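Side-chain contacts in latency-associated nuclear antigen (Murid herpesvirus 4, PDB 4BLG), which probably binds viral DNA through this C-terminal domain, which is one piece of a longer herpesvirus protein and pairs with a second copy of itself: residues I58-K61 with H62-S65; R16-L19 with Q20-P24. All blocks are in the same frame, centred on the assembly; numbering follows the deposited sequence.

Interaction 1: residues I58-K61 with H62-S65; sequences IQSK and HVLS
The carboxamide of Q59 lies against the backbone of S65 and bonds to both of its polar groups. OE1 of Q59 accepts from S65 N at 3.0 Å, with the donor 38° above the carbonyl plane. NE2 of Q59 gives a hydrogen to S65 O at 3.1 Å and has that oxygen almost in the amide plane. A bend at chi2 (-71°) folds the chain back to this place, although its CB starts away from the partner, and the two bonds together fix the amide's rotation; NE2 also reaches H55 O on the preceding helix. S65 answers with its hydroxyl, which donates to I58 O over 2.7 Å in the carbonyl plane and has S88 on the adjacent strand as a second partner. Beside this bond the side chains of I58 and V63 cross at a slant, CG2 of I58 lying 3.5 Å from CG1 of V63, a tight contact beside helix 93-110, where I58 touches V103 and V63 touches L99.

At the bend, S60 N closes the turn by donating to V63 O at 2.8 Å. The S60 hydroxyl stands between its own N and carbonyl carbon (chi1 74°), where OG receives H62 N at 3.1 Å and, weakly, V63 N, besides bonding to L26 O. CD2 of L64 approaches S60 O, and P72 of the second subunit packs on the L64 side chain. This is an ST turn on S60 within a beta turn close to type I, K61 and H62 at its corners, joining helix 48-57 to strand 64-70, outermost in this chain's antiparallel sheet.

Interaction 2: residues R16-L19 with Q20-P24; sequences RRHL and QVTAP
R16 meets Q20 one helical turn on: Q20 N donates to R16 O at 3.1 Å, and the same carbonyl oxygen has CG of the Q20 side chain 3.0 Å away. The first torsion of Q20 (-46°) sets CG beside its own backbone N, which brings this methylene against the oxygen, an unusually close approach; the extended remainder carries the amide onward, and the side chain also touches P29.

R17 O takes V21 N at 3.0 Å, with CG2 of V21 beside it. The next carbonyl, that of H18, accepts twice from T22: the amide N at 2.9 Å, and OG1 at 2.7 Å, 46° above the carbonyl plane. The imidazole of H18 swings back toward T22, with OG1 over one ring face, offset toward the rim and 3.3 Å from CE1. Y106 of helix 93-110 meets the same ring with its plane inclined at about 45°.

L19 O receives A23 N at 2.9 Å, while the L19 side chain packs on V102. Because the T22 hydroxyl gives its hydrogen to H18 O, that carbonyl, near the helix end, draws two donors from one residue, and the bond fixes the rotation of the T22 side chain with OG1 against the imidazole face.

Overall arrangement
From the N terminus the chain passes through interaction 2, in which the last turns of helix 13-22 are held by bonds between residues four apart, before A23 leaves helical geometry and helix 24-27 begins. Strand 39-45 and helix 48-57 follow, and interaction 1 then closes the connection from that helix into strand 64-70. The two contacts are in series, neither nested nor crossed, with centres about 12 Å apart. They are linked through shared neighbours: L26, just beyond interaction 2, bonds to the turn of interaction 1, and helix 93-110 packs against both. Side chains of interaction 2 also pack the N-terminal helix on helix 93-110, and interaction 1 leads into the sheet and toward the second subunit.

Interaction 1: residues I58-K61 with H62-S65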
loop_
_atom_site.group_PDB
_atom_site.type_symbol
_atom_site.label_atom_id
_atom_site.label_comp_id
_atom_site.label_asym_id
_atom_site.label_seq_id
_atom_site.Cartn_x
_atom_site.Cartn_y
_atom_site.Cartn_z
ATOM N N ILE A 58 -7.499 -12.885 4.716
ATOM C CA ILE A 58 -7.512 -11.707 5.585
ATOM C C ILE A 58 -8.575 -10.724 5.109
ATOM O O ILE A 58 -8.278 -9.655 4.545
ATOM C CB ILE A 58 -6.124 -11.040 5.656
ATOM C CG1 ILE A 58 -5.094 -12.058 6.161
ATOM C CG2 ILE A 58 -6.147 -9.838 6.588
ATOM C CD1 ILE A 58 -3.645 -11.614 6.000
ATOM N N GLN A 59 -9.825 -11.118 5.343
ATOM C CA GLN A 59 -10.995 -10.358 4.929
ATOM C C GLN A 59 -12.086 -10.512 5.976
ATOM O O GLN A 59 -12.317 -11.605 6.492
ATOM C CB GLN A 59 -11.525 -10.869 3.589
ATOM C CG GLN A 59 -10.530 -10.826 2.447
ATOM C CD GLN A 59 -10.230 -9.417 1.970
ATOM O OE1 GLN A 59 -10.727 -8.433 2.528
ATOM N NE2 GLN A 59 -9.413 -9.314 0.924
ATOM N N SER A 60 -12.758 -9.413 6.284
ATOM C CA SER A 60 -13.908 -9.432 7.179
ATOM C C SER A 60 -14.553 -8.055 7.161
ATOM O O SER A 60 -14.247 -7.222 6.306
ATOM C CB SER A 60 -13.493 -9.783 8.606
ATOM O OG SER A 60 -12.839 -8.682 9.213
ATOM N N LYS A 61 -15.440 -7.813 8.112
ATOM C CA LYS A 61 -16.088 -6.518 8.211
ATOM C C LYS A 61 -15.122 -5.457 8.733
ATOM O O LYS A 61 -15.326 -4.264 8.509
ATOM C CB LYS A 61 -17.308 -6.603 9.128
ATOM C CG LYS A 61 -18.603 -6.216 8.456
ATOM C CD LYS A 61 -18.949 -7.161 7.326
ATOM C CE LYS A 61 -20.342 -6.878 6.794
ATOM N NZ LYS A 61 -20.801 -7.934 5.859
ATOM N N HIS A 62 -14.076 -5.884 9.434
ATOM C CA HIS A 62 -13.160 -4.939 10.061
ATOM C C HIS A 62 -11.746 -4.997 9.494
ATOM O O HIS A 62 -10.876 -4.234 9.914
ATOM C CB HIS A 62 -13.123 -5.169 11.569
ATOM C CG HIS A 62 -14.401 -4.815 12.262
ATOM N ND1 HIS A 62 -15.588 -5.470 12.012
ATOM C CD2 HIS A 62 -14.681 -3.872 13.190
ATOM C CE1 HIS A 62 -16.542 -4.951 12.761
ATOM N NE2 HIS A 62 -16.019 -3.978 13.486
ATOM N N VAL A 63 -11.521 -5.902 8.549
ATOM C CA VAL A 63 -10.227 -6.043 7.895
ATOM C C VAL A 63 -10.493 -6.190 6.417
ATOM O O VAL A 63 -11.198 -7.108 6.010
ATOM C CB VAL A 63 -9.460 -7.311 8.349
ATOM C CG1 VAL A 63 -7.996 -7.214 7.946
ATOM C CG2 VAL A 63 -9.585 -7.517 9.848
ATOM N N LEU A 64 -9.942 -5.284 5.612
ATOM C CA LEU A 64 -10.116 -5.360 4.170
ATOM C C LEU A 64 -8.752 -5.419 3.518
ATOM O O LEU A 64 -7.881 -4.605 3.817
ATOM C CB LEU A 64 -10.885 -4.149 3.661
ATOM C CG LEU A 64 -12.151 -3.787 4.446
ATOM C CD1 LEU A 64 -12.777 -2.539 3.856
ATOM C CD2 LEU A 64 -13.156 -4.917 4.447
ATOM N N SER A 65 -8.557 -6.384 2.627
ATOM C CA SER A 65 -7.267 -6.533 1.977
ATOM C C SER A 65 -7.328 -6.317 0.474
ATOM O O SER A 65 -8.271 -6.719 -0.203
ATOM C CB SER A 65 -6.652 -7.897 2.278
ATOM O OG SER A 65 -6.361 -8.028 3.656
#

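Interaction 2: residues R16-L19 with Q20-P24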
loop_
_atom_site.group_PDB
_atom_site.type_symbol
_atom_site.label_atom_id
_atom_site.label_comp_id
_atom_site.label_asym_id
_atom_site.label_seq_id
_atom_site.Cartn_x
_atom_site.Cartn_y
_atom_site.Cartn_z
ATOM N N ARG A 16 -8.749 -19.603 7.538
ATOM C CA ARG A 16 -9.886 -18.729 7.825
ATOM C C ARG A 16 -10.450 -18.989 9.226
ATOM O O ARG A 16 -10.644 -18.071 10.034
ATOM C CB ARG A 16 -10.974 -18.896 6.754
ATOM C CG ARG A 16 -10.670 -18.115 5.471
ATOM C CD ARG A 16 -11.812 -18.159 4.464
ATOM N NE ARG A 16 -11.940 -19.457 3.803
ATOM C CZ ARG A 16 -12.875 -20.368 4.071
ATOM N NH1 ARG A 16 -13.798 -20.159 5.002
ATOM N NH2 ARG A 16 -12.887 -21.509 3.396
ATOM N N ARG A 17 -10.678 -20.261 9.521
ATOM C CA ARG A 17 -11.283 -20.632 10.775
ATOM C C ARG A 17 -10.322 -20.250 11.890
ATOM O O ARG A 17 -10.732 -19.737 12.931
ATOM C CB ARG A 17 -11.632 -22.127 10.789
ATOM C CG ARG A 17 -12.798 -22.489 9.866
ATOM C CD ARG A 17 -13.133 -23.980 9.877
ATOM N NE ARG A 17 -14.462 -24.220 9.323
ATOM C CZ ARG A 17 -15.117 -25.378 9.377
ATOM N NH1 ARG A 17 -14.580 -26.444 9.962
ATOM N NH2 ARG A 17 -16.327 -25.471 8.845
ATOM N N HIS A 18 -9.034 -20.455 11.641
ATOM C CA HIS A 18 -8.035 -20.138 12.635
ATOM C C HIS A 18 -8.176 -18.679 13.028
ATOM O O HIS A 18 -8.318 -18.366 14.204
ATOM C CB HIS A 18 -6.620 -20.403 12.130
ATOM C CG HIS A 18 -5.562 -19.849 13.034
ATOM N ND1 HIS A 18 -5.177 -20.471 14.204
ATOM C CD2 HIS A 18 -4.838 -18.709 12.963
ATOM C CE1 HIS A 18 -4.250 -19.747 14.802
ATOM N NE2 HIS A 18 -4.024 -18.674 14.068
ATOM N N LEU A 19 -8.147 -17.795 12.029
ATOM C CA LEU A 19 -8.189 -16.364 12.275
ATOM C C LEU A 19 -9.444 -15.947 13.035
ATOM O O LEU A 19 -9.366 -15.115 13.940
ATOM C CB LEU A 19 -8.061 -15.564 10.960
ATOM C CG LEU A 19 -6.730 -15.712 10.212
ATOM C CD1 LEU A 19 -6.815 -15.087 8.831
ATOM C CD2 LEU A 19 -5.583 -15.083 10.996
ATOM N N GLN A 20 -10.594 -16.517 12.681
ATOM C CA GLN A 20 -11.841 -16.139 13.345
ATOM C C GLN A 20 -11.936 -16.622 14.777
ATOM O O GLN A 20 -12.592 -15.986 15.588
ATOM C CB GLN A 20 -13.045 -16.715 12.611
ATOM C CG GLN A 20 -13.041 -16.549 11.117
ATOM C CD GLN A 20 -14.417 -16.768 10.552
ATOM O OE1 GLN A 20 -15.358 -17.047 11.298
ATOM N NE2 GLN A 20 -14.555 -16.655 9.237
ATOM N N VAL A 21 -11.328 -17.763 15.082
ATOM C CA VAL A 21 -11.365 -18.262 16.452
ATOM C C VAL A 21 -10.376 -17.450 17.283
ATOM O O VAL A 21 -10.645 -17.088 18.422
ATOM C CB VAL A 21 -11.029 -19.764 16.541
ATOM C CG1 VAL A 21 -10.913 -20.183 17.997
ATOM C CG2 VAL A 21 -12.096 -20.595 15.828
ATOM N N THR A 22 -9.246 -17.119 16.673
ATOM C CA THR A 22 -8.147 -16.481 17.385
ATOM C C THR A 22 -8.479 -15.019 17.682
ATOM O O THR A 22 -8.128 -14.501 18.736
ATOM C CB THR A 22 -6.843 -16.573 16.575
ATOM O OG1 THR A 22 -6.570 -17.944 16.269
ATOM C CG2 THR A 22 -5.678 -16.009 17.365
ATOM N N ALA A 23 -9.170 -14.364 16.756
ATOM C CA ALA A 23 -9.543 -12.966 16.931
ATOM C C ALA A 23 -10.954 -12.717 16.397
ATOM O O ALA A 23 -11.129 -12.176 15.310
ATOM C CB ALA A 23 -8.533 -12.066 16.236
ATOM N N PRO A 24 -11.972 -13.101 17.183
ATOM C CA PRO A 24 -13.385 -13.097 16.779
ATOM C C PRO A 24 -13.924 -11.740 16.338
ATOM O O PRO A 24 -14.560 -11.672 15.293
ATOM C CB PRO A 24 -14.118 -13.568 18.040
ATOM C CG PRO A 24 -13.092 -14.259 18.849
ATOM C CD PRO A 24 -11.792 -13.594 18.557
#